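Local coordinates for uncharacterized protein AF_1514 (Archaeoglobus fulgidus DSM 4304, PDB 3C0F) that is of unknown function but adopts a hot dog fold, at residues G45-E50 / E56-V61; E18-Y23 / N75-Y80. All blocks are in the same frame, centred on the assembly; numbering follows the deposited sequence.

How the interactions relate
Helix 17-23 comes first in the chain and carries 18-23, which waits more than fifty residues for its partner, 75-80. Within that span the chain first runs through strand 33-41. Segment 45-50 then meets 56-61 across a five-residue connection, so the short loop of interaction 1 lies wholly inside the long one of interaction 2. Both contacts join a helix to a strand of one antiparallel sheet: interaction 1 ties strand 47-48, outermost in this chain, to helix 58-65, and interaction 2 sets helix 17-23 against strand 77-84. They meet directly, since Trp59 CD1 lies 3.6 Å from Tyr80 CE2 and Glu60 OE2 makes a probable hydrogen bond to Tyr80 OH.

Interaction 1 (G45-E50 / E56-V61); sequences GYRAPE and EKPWEV
Arg47 on strand 47-48 leans against Trp59 and Pro58 in the first turn of helix 58-65, and its side chain can be traced atom by atom. Its CB lies 4.0 Å from Trp59 CB, where the two side chains begin to meet. The next carbon, Arg47 CG, is 4.1 Å from Trp59 CE3, at the benzo part of the indole. With chi1 at 81°, CG sits between the backbone N and the carbonyl carbon, and bends at chi2 and chi3 then fold the chain back toward its own loop. There Arg47 NE donates to Gly45 O at 3.0 Å, and Arg47 NH2 donates to the same Gly45 O at 2.9 Å. This is a side-on grip on one oxygen, which lies in the guanidinium plane to within 1° and fixes the group's rotation. The fixed plane offers a face to Trp59: Arg47 CZ is 3.7 Å from Trp59 CZ3, which stands over that face but offset toward its rim. Because the two planes are 73° apart, this is not a parallel stack. At the far tip, Arg47 NH1 passes 3.7 Å from Pro58 CG and also donates to Val51 O in the intervening loop. The Trp59 ring also stacks with His40 of strand 33-41. Were Arg47 an alanine, Gly45 O would probably lose both donors from this side chain and Val51 O the NH1 bond, and a gap would open beside Trp59 CE3 and CZ3. No hydrogen bond crosses between the two segments, so their contact is one of van der Waals packing, while the three guanidinium nitrogens each donate to a backbone carbonyl, tying the chain just before strand 47-48 (Gly45) to the loop after it (Val51).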
ATOM      1  N   GLY A  45     -14.516 -10.275  12.107  1.00 13.16           N
ATOM      2  CA  GLY A  45     -14.525  -9.537  13.365  1.00 13.18           C
ATOM      3  C   GLY A  45     -13.393  -9.925  14.303  1.00 13.33           C
ATOM      4  O   GLY A  45     -13.246  -9.339  15.375  1.00 13.56           O
ATOM      5  N   TYR A  46     -12.593 -10.912  13.899  1.00 13.22           N
ATOM      6  CA  TYR A  46     -11.450 -11.362  14.692  1.00 13.42           C
ATOM      7  C   TYR A  46     -10.451 -10.239  14.949  1.00 12.94           C
ATOM      8  O   TYR A  46     -10.190  -9.413  14.070  1.00 12.60           O
ATOM      9  CB  TYR A  46     -10.732 -12.532  14.011  1.00 13.91           C
ATOM     10  CG  TYR A  46      -9.493 -12.998  14.754  1.00 14.92           C
ATOM     11  CD1 TYR A  46      -9.603 -13.719  15.946  1.00 15.33           C
ATOM     12  CD2 TYR A  46      -8.213 -12.706  14.277  1.00 15.41           C
ATOM     13  CE1 TYR A  46      -8.478 -14.139  16.639  1.00 15.85           C
ATOM     14  CE2 TYR A  46      -7.074 -13.128  14.968  1.00 15.81           C
ATOM     15  CZ  TYR A  46      -7.221 -13.847  16.144  1.00 15.20           C
ATOM     16  OH  TYR A  46      -6.112 -14.276  16.838  1.00 16.10           O
ATOM     17  N   ARG A  47      -9.904 -10.211  16.161  1.00 12.53           N
ATOM     18  CA  ARG A  47      -8.775  -9.334  16.456  1.00 12.52           C
ATOM     19  C   ARG A  47      -7.769  -9.989  17.396  1.00 12.70           C
ATOM     20  O   ARG A  47      -8.114 -10.879  18.178  1.00 12.64           O
ATOM     21  CB  ARG A  47      -9.243  -7.968  16.996  1.00 12.47           C
ATOM     22  CG  ARG A  47      -9.601  -7.913  18.491  1.00 12.00           C
ATOM     23  CD  ARG A  47     -10.826  -8.756  18.832  1.00 12.34           C
ATOM     24  NE  ARG A  47     -11.977  -8.464  17.975  1.00 12.74           N
ATOM     25  CZ  ARG A  47     -12.889  -7.526  18.217  1.00 13.44           C
ATOM     26  NH1 ARG A  47     -12.803  -6.762  19.300  1.00 13.50           N
ATOM     27  NH2 ARG A  47     -13.897  -7.349  17.370  1.00 13.61           N
ATOM     28  N   ALA A  48      -6.521  -9.547  17.285  1.00 12.89           N
ATOM     29  CA  ALA A  48      -5.469  -9.892  18.231  1.00 13.18           C
ATOM     30  C   ALA A  48      -4.751  -8.589  18.581  1.00 13.57           C
ATOM     31  O   ALA A  48      -4.506  -7.771  17.694  1.00 13.29           O
ATOM     32  CB  ALA A  48      -4.506 -10.903  17.625  1.00 13.17           C
ATOM     33  N   PRO A  49      -4.440  -8.370  19.874  1.00 13.96           N
ATOM     34  CA  PRO A  49      -4.681  -9.280  20.999  1.00 14.33           C
ATOM     35  C   PRO A  49      -6.165  -9.408  21.350  1.00 14.88           C
ATOM     36  O   PRO A  49      -7.013  -8.747  20.738  1.00 14.35           O
ATOM     37  CB  PRO A  49      -3.912  -8.622  22.152  1.00 14.48           C
ATOM     38  CG  PRO A  49      -3.923  -7.178  21.825  1.00 14.21           C
ATOM     39  CD  PRO A  49      -3.806  -7.114  20.319  1.00 14.07           C
ATOM     40  N   GLU A  50      -6.461 -10.248  22.338  1.00 15.51           N
ATOM     41  CA  GLU A  50      -7.833 -10.557  22.716  1.00 16.66           C
ATOM     42  C   GLU A  50      -8.467  -9.408  23.508  1.00 17.29           C
ATOM     43  O   GLU A  50      -8.461  -9.409  24.744  1.00 17.04           O
ATOM     44  CB  GLU A  50      -7.863 -11.861  23.515  1.00 16.57           C
ATOM     45  CG  GLU A  50      -9.240 -12.466  23.693  1.00 17.72           C
ATOM     46  CD  GLU A  50      -9.245 -13.608  24.689  1.00 18.65           C
ATOM     47  OE1 GLU A  50      -8.190 -14.252  24.872  1.00 18.79           O
ATOM     48  OE2 GLU A  50     -10.309 -13.857  25.292  1.00 19.65           O
ATOM     49  N   GLU A  56     -15.100   0.886  21.018  1.00 23.51           N
ATOM     50  CA  GLU A  56     -14.965   1.142  19.580  1.00 23.00           C
ATOM     51  C   GLU A  56     -13.557   0.883  19.065  1.00 22.75           C
ATOM     52  O   GLU A  56     -12.599   1.518  19.515  1.00 22.83           O
ATOM     53  N   LYS A  57     -13.444  -0.048  18.116  1.00 22.25           N
ATOM     54  CA  LYS A  57     -12.158  -0.482  17.534  1.00 21.87           C
ATOM     55  C   LYS A  57     -11.028  -0.642  18.568  1.00 21.51           C
ATOM     56  O   LYS A  57      -9.984   0.009  18.451  1.00 21.41           O
ATOM     57  CB  LYS A  57     -11.722   0.464  16.402  1.00 21.92           C
ATOM     58  CG  LYS A  57     -12.732   0.619  15.268  1.00 21.86           C
ATOM     59  CD  LYS A  57     -12.266   1.655  14.252  1.00 22.05           C
ATOM     60  N   PRO A  58     -11.227  -1.513  19.582  1.00 21.22           N
ATOM     61  CA  PRO A  58     -10.257  -1.643  20.681  1.00 20.97           C
ATOM     62  C   PRO A  58      -8.849  -2.074  20.252  1.00 20.75           C
ATOM     63  O   PRO A  58      -7.875  -1.719  20.918  1.00 20.54           O
ATOM     64  CB  PRO A  58     -10.894  -2.702  21.592  1.00 20.90           C
ATOM     65  CG  PRO A  58     -11.836  -3.451  20.715  1.00 21.19           C
ATOM     66  CD  PRO A  58     -12.371  -2.428  19.764  1.00 21.26           C
ATOM     67  N   TRP A  59      -8.752  -2.830  19.158  1.00 20.46           N
ATOM     68  CA  TRP A  59      -7.460  -3.272  18.619  1.00 20.43           C
ATOM     69  C   TRP A  59      -6.638  -2.081  18.112  1.00 20.40           C
ATOM     70  O   TRP A  59      -5.409  -2.093  18.184  1.00 20.50           O
ATOM     71  CB  TRP A  59      -7.660  -4.294  17.493  1.00 20.17           C
ATOM     72  CG  TRP A  59      -8.487  -3.757  16.373  1.00 20.23           C
ATOM     73  CD1 TRP A  59      -8.040  -3.094  15.267  1.00 19.81           C
ATOM     74  CD2 TRP A  59      -9.912  -3.812  16.259  1.00 20.01           C
ATOM     75  NE1 TRP A  59      -9.097  -2.736  14.470  1.00 20.20           N
ATOM     76  CE2 TRP A  59     -10.259  -3.161  15.056  1.00 19.91           C
ATOM     77  CE3 TRP A  59     -10.932  -4.347  17.061  1.00 19.60           C
ATOM     78  CZ2 TRP A  59     -11.583  -3.033  14.627  1.00 19.98           C
ATOM     79  CZ3 TRP A  59     -12.249  -4.221  16.634  1.00 20.11           C
ATOM     80  CH2 TRP A  59     -12.562  -3.568  15.426  1.00 19.99           C
ATOM     81  N   GLU A  60      -7.330  -1.064  17.598  1.00 20.32           N
ATOM     82  CA  GLU A  60      -6.683   0.148  17.107  1.00 20.18           C
ATOM     83  C   GLU A  60      -6.261   1.044  18.270  1.00 20.11           C
ATOM     84  O   GLU A  60      -5.142   1.562  18.284  1.00 20.00           O
ATOM     85  CB  GLU A  60      -7.602   0.895  16.137  1.00 20.31           C
ATOM     86  CG  GLU A  60      -6.975   2.137  15.517  1.00 20.77           C
ATOM     87  CD  GLU A  60      -7.711   2.617  14.280  1.00 21.65           C
ATOM     88  OE1 GLU A  60      -8.956   2.517  14.236  1.00 22.49           O
ATOM     89  OE2 GLU A  60      -7.038   3.099  13.348  1.00 22.70           O
ATOM     90  N   VAL A  61      -7.160   1.214  19.239  1.00 19.96           N
ATOM     91  CA  VAL A  61      -6.867   1.976  20.454  1.00 19.95           C
ATOM     92  C   VAL A  61      -5.646   1.390  21.170  1.00 19.82           C
ATOM     93  O   VAL A  61      -4.735   2.126  21.554  1.00 19.77           O
ATOM     94  CB  VAL A  61      -8.093   2.035  21.407  1.00 20.01           C
ATOM     95  CG1 VAL A  61      -7.767   2.830  22.669  1.00 20.23           C
ATOM     96  CG2 VAL A  61      -9.299   2.642  20.694  1.00 20.02           C
TER

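Interaction 2 (E18-Y23 / N75-Y80); sequences EEAERY and NQFEFY
Phe79 thrusts the end of its ring against the backbone of helix 17-23 between Ala20 and Glu21: Phe79 CZ comes within 3.4 Å of Glu21 N and 3.6 Å of Ala20 C. Phe77, two residues earlier on the same side of the strand, takes almost the same first torsion (-60°, against -62° in Phe79); in both, CG stands anti to the carbonyl carbon, and this shared conformation holds the two rings on the helix side of the strand. Phe77 CD2 lies 3.5 Å from Ala20 CB. That methyl group is shared, because Ala20 CB also reaches Phe79 CZ at 3.8 Å and thus bridges two rings. In the sheet of this hot dog fold, alternation along strand 77-84 turns Phe77 and Phe79 toward helix 17-23 and Tyr80 to the other side, where it packs on Ala63 of helix 58-65. The segment axes of helix 18-23 and strand 77-80 run at 43° to each other, 9.3 Å apart at their closest. Glu21 CB and CG lie against CE1 at the end of the Phe79 ring, the side chains crossing at about a right angle, with Glu21 CB 3.6 Å from Phe79 CE1. From there the glutamate chain, with CG anti to the backbone N, stays extended, bringing Glu21 OE1 to 3.8 Å from Phe79 CE1, while the side chain also touches Leu36 of strand 33-41.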
ATOM      1  N   GLU A  18      -2.338 -15.686   7.784  1.00 17.18           N
ATOM      2  CA  GLU A  18      -0.888 -15.889   7.698  1.00 17.44           C
ATOM      3  C   GLU A  18      -0.301 -15.220   6.450  1.00 17.29           C
ATOM      4  O   GLU A  18       0.715 -14.528   6.530  1.00 16.97           O
ATOM      5  CB  GLU A  18      -0.546 -17.384   7.717  1.00 17.38           C
ATOM      6  CG  GLU A  18       0.950 -17.693   7.616  1.00 18.12           C
ATOM      7  CD  GLU A  18       1.281 -19.170   7.790  1.00 18.19           C
ATOM      8  OE1 GLU A  18       0.371 -20.021   7.687  1.00 19.63           O
ATOM      9  OE2 GLU A  18       2.467 -19.481   8.030  1.00 18.98           O
ATOM     10  N   GLU A  19      -0.953 -15.433   5.309  1.00 17.16           N
ATOM     11  CA  GLU A  19      -0.528 -14.833   4.046  1.00 17.40           C
ATOM     12  C   GLU A  19      -0.564 -13.306   4.095  1.00 17.08           C
ATOM     13  O   GLU A  19       0.385 -12.649   3.654  1.00 17.07           O
ATOM     14  CB  GLU A  19      -1.384 -15.352   2.889  1.00 17.44           C
ATOM     15  CG  GLU A  19      -1.066 -16.786   2.488  1.00 17.85           C
ATOM     16  CD  GLU A  19      -2.066 -17.371   1.505  1.00 18.02           C
ATOM     17  OE1 GLU A  19      -3.192 -16.837   1.386  1.00 18.86           O
ATOM     18  OE2 GLU A  19      -1.722 -18.379   0.854  1.00 18.81           O
ATOM     19  N   ALA A  20      -1.653 -12.757   4.635  1.00 16.70           N
ATOM     20  CA  ALA A  20      -1.820 -11.310   4.762  1.00 16.47           C
ATOM     21  C   ALA A  20      -0.777 -10.696   5.696  1.00 16.00           C
ATOM     22  O   ALA A  20      -0.240  -9.618   5.410  1.00 15.70           O
ATOM     23  CB  ALA A  20      -3.229 -10.972   5.238  1.00 16.47           C
ATOM     24  N   GLU A  21      -0.496 -11.382   6.804  1.00 15.53           N
ATOM     25  CA  GLU A  21       0.513 -10.924   7.759  1.00 15.34           C
ATOM     26  C   GLU A  21       1.905 -10.897   7.135  1.00 15.19           C
ATOM     27  O   GLU A  21       2.652  -9.936   7.326  1.00 14.66           O
ATOM     28  CB  GLU A  21       0.510 -11.768   9.039  1.00 15.32           C
ATOM     29  CG  GLU A  21       1.528 -11.283  10.081  1.00 15.60           C
ATOM     30  CD  GLU A  21       1.196 -11.708  11.495  1.00 15.82           C
ATOM     31  OE1 GLU A  21       0.011 -11.641  11.878  1.00 16.41           O
ATOM     32  OE2 GLU A  21       2.130 -12.092  12.230  1.00 15.46           O
ATOM     33  N   ARG A  22       2.233 -11.944   6.381  1.00 15.34           N
ATOM     34  CA  ARG A  22       3.507 -12.015   5.660  1.00 15.57           C
ATOM     35  C   ARG A  22       3.646 -10.856   4.665  1.00 15.48           C
ATOM     36  O   ARG A  22       4.691 -10.201   4.624  1.00 15.10           O
ATOM     37  CB  ARG A  22       3.659 -13.371   4.965  1.00 15.57           C
ATOM     38  CG  ARG A  22       5.045 -13.640   4.375  1.00 16.16           C
ATOM     39  CD  ARG A  22       5.218 -15.108   3.975  1.00 16.75           C
ATOM     40  NE  ARG A  22       4.351 -15.500   2.863  1.00 19.33           N
ATOM     41  CZ  ARG A  22       3.250 -16.240   2.981  1.00 19.87           C
ATOM     42  NH1 ARG A  22       2.863 -16.692   4.170  1.00 20.55           N
ATOM     43  NH2 ARG A  22       2.535 -16.535   1.904  1.00 20.19           N
ATOM     44  N   TYR A  23       2.587 -10.599   3.891  1.00 15.31           N
ATOM     45  CA  TYR A  23       2.534  -9.454   2.965  1.00 15.52           C
ATOM     46  C   TYR A  23       2.771  -8.119   3.682  1.00 15.50           C
ATOM     47  O   TYR A  23       3.562  -7.285   3.221  1.00 15.37           O
ATOM     48  CB  TYR A  23       1.180  -9.399   2.241  1.00 15.82           C
ATOM     49  CG  TYR A  23       1.091 -10.167   0.939  1.00 16.60           C
ATOM     50  CD1 TYR A  23       0.347 -11.346   0.852  1.00 16.73           C
ATOM     51  CD2 TYR A  23       1.722  -9.703  -0.216  1.00 16.71           C
ATOM     52  CE1 TYR A  23       0.248 -12.053  -0.346  1.00 17.14           C
ATOM     53  CE2 TYR A  23       1.629 -10.400  -1.418  1.00 17.31           C
ATOM     54  CZ  TYR A  23       0.893 -11.573  -1.475  1.00 16.80           C
ATOM     55  OH  TYR A  23       0.799 -12.267  -2.658  1.00 17.22           O
ATOM     56  N   ASN A  75      -6.260  -6.788   1.879  1.00 12.20           N
ATOM     57  CA  ASN A  75      -7.670  -7.149   1.698  1.00 11.95           C
ATOM     58  C   ASN A  75      -8.495  -6.862   2.968  1.00 11.84           C
ATOM     59  O   ASN A  75      -8.550  -5.711   3.408  1.00 11.68           O
ATOM     60  CB  ASN A  75      -7.813  -8.593   1.188  1.00 11.66           C
ATOM     61  CG  ASN A  75      -7.266  -8.771  -0.226  1.00 11.73           C
ATOM     62  OD1 ASN A  75      -6.739  -7.830  -0.828  1.00 11.25           O
ATOM     63  ND2 ASN A  75      -7.385  -9.987  -0.762  1.00 10.44           N
ATOM     64  N   GLN A  76      -9.089  -7.893   3.571  1.00 11.80           N
ATOM     65  CA  GLN A  76      -9.956  -7.715   4.745  1.00 11.78           C
ATOM     66  C   GLN A  76      -9.218  -7.489   6.074  1.00 11.82           C
ATOM     67  O   GLN A  76      -9.850  -7.209   7.096  1.00 11.84           O
ATOM     68  CB  GLN A  76     -10.936  -8.890   4.888  1.00 12.01           C
ATOM     69  CG  GLN A  76     -10.300 -10.220   5.300  1.00 11.56           C
ATOM     70  CD  GLN A  76      -9.953 -11.112   4.120  1.00 12.11           C
ATOM     71  OE1 GLN A  76      -9.489 -10.642   3.080  1.00 11.98           O
ATOM     72  NE2 GLN A  76     -10.179 -12.413   4.279  1.00 11.50           N
ATOM     73  N   PHE A  77      -7.895  -7.629   6.060  1.00 11.88           N
ATOM     74  CA  PHE A  77      -7.095  -7.549   7.289  1.00 11.83           C
ATOM     75  C   PHE A  77      -6.465  -6.171   7.474  1.00 11.98           C
ATOM     76  O   PHE A  77      -6.033  -5.548   6.505  1.00 11.94           O
ATOM     77  CB  PHE A  77      -5.997  -8.620   7.289  1.00 11.75           C
ATOM     78  CG  PHE A  77      -6.516 -10.027   7.209  1.00 11.46           C
ATOM     79  CD1 PHE A  77      -6.877 -10.715   8.367  1.00 11.16           C
ATOM     80  CD2 PHE A  77      -6.642 -10.670   5.977  1.00 11.58           C
ATOM     81  CE1 PHE A  77      -7.362 -12.023   8.301  1.00 11.36           C
ATOM     82  CE2 PHE A  77      -7.128 -11.981   5.899  1.00 11.22           C
ATOM     83  CZ  PHE A  77      -7.491 -12.656   7.062  1.00 11.59           C
ATOM     84  N   GLU A  78      -6.428  -5.699   8.718  1.00 12.07           N
ATOM     85  CA  GLU A  78      -5.692  -4.478   9.057  1.00 12.39           C
ATOM     86  C   GLU A  78      -4.636  -4.809  10.097  1.00 12.48           C
ATOM     87  O   GLU A  78      -4.924  -5.471  11.099  1.00 12.59           O
ATOM     88  CB  GLU A  78      -6.610  -3.361   9.573  1.00 12.42           C
ATOM     89  CG  GLU A  78      -7.777  -3.010   8.657  1.00 12.80           C
ATOM     90  CD  GLU A  78      -9.033  -3.775   9.018  1.00 14.15           C
ATOM     91  OE1 GLU A  78      -9.373  -3.816  10.218  1.00 14.58           O
ATOM     92  OE2 GLU A  78      -9.681  -4.333   8.107  1.00 15.59           O
ATOM     93  N   PHE A  79      -3.415  -4.352   9.840  1.00 12.63           N
ATOM     94  CA  PHE A  79      -2.280  -4.598  10.722  1.00 12.49           C
ATOM     95  C   PHE A  79      -1.734  -3.270  11.222  1.00 12.54           C
ATOM     96  O   PHE A  79      -1.481  -2.363  10.435  1.00 12.56           O
ATOM     97  CB  PHE A  79      -1.177  -5.350   9.971  1.00 12.44           C
ATOM     98  CG  PHE A  79      -1.596  -6.702   9.472  1.00 12.54           C
ATOM     99  CD1 PHE A  79      -1.432  -7.827  10.267  1.00 12.09           C
ATOM    100  CD2 PHE A  79      -2.153  -6.850   8.200  1.00 12.39           C
ATOM    101  CE1 PHE A  79      -1.822  -9.089   9.811  1.00 12.57           C
ATOM    102  CE2 PHE A  79      -2.546  -8.108   7.734  1.00 12.96           C
ATOM    103  CZ  PHE A  79      -2.384  -9.226   8.543  1.00 12.39           C
ATOM    104  N   TYR A  80      -1.551  -3.165  12.533  1.00 12.28           N
ATOM    105  CA  TYR A  80      -1.029  -1.944  13.133  1.00 12.17           C
ATOM    106  C   TYR A  80       0.380  -2.182  13.669  1.00 11.85           C
ATOM    107  O   TYR A  80       0.583  -3.011  14.564  1.00 11.40           O
ATOM    108  CB  TYR A  80      -1.975  -1.439  14.227  1.00 12.58           C
ATOM    109  CG  TYR A  80      -3.330  -1.025  13.697  1.00 12.84           C
ATOM    110  CD1 TYR A  80      -3.584   0.300  13.340  1.00 13.57           C
ATOM    111  CD2 TYR A  80      -4.354  -1.960  13.532  1.00 12.81           C
ATOM    112  CE1 TYR A  80      -4.829   0.684  12.840  1.00 13.90           C
ATOM    113  CE2 TYR A  80      -5.600  -1.588  13.033  1.00 13.36           C
ATOM    114  CZ  TYR A  80      -5.826  -0.266  12.687  1.00 13.71           C
ATOM    115  OH  TYR A  80      -7.055   0.105  12.194  1.00 14.71           O
TER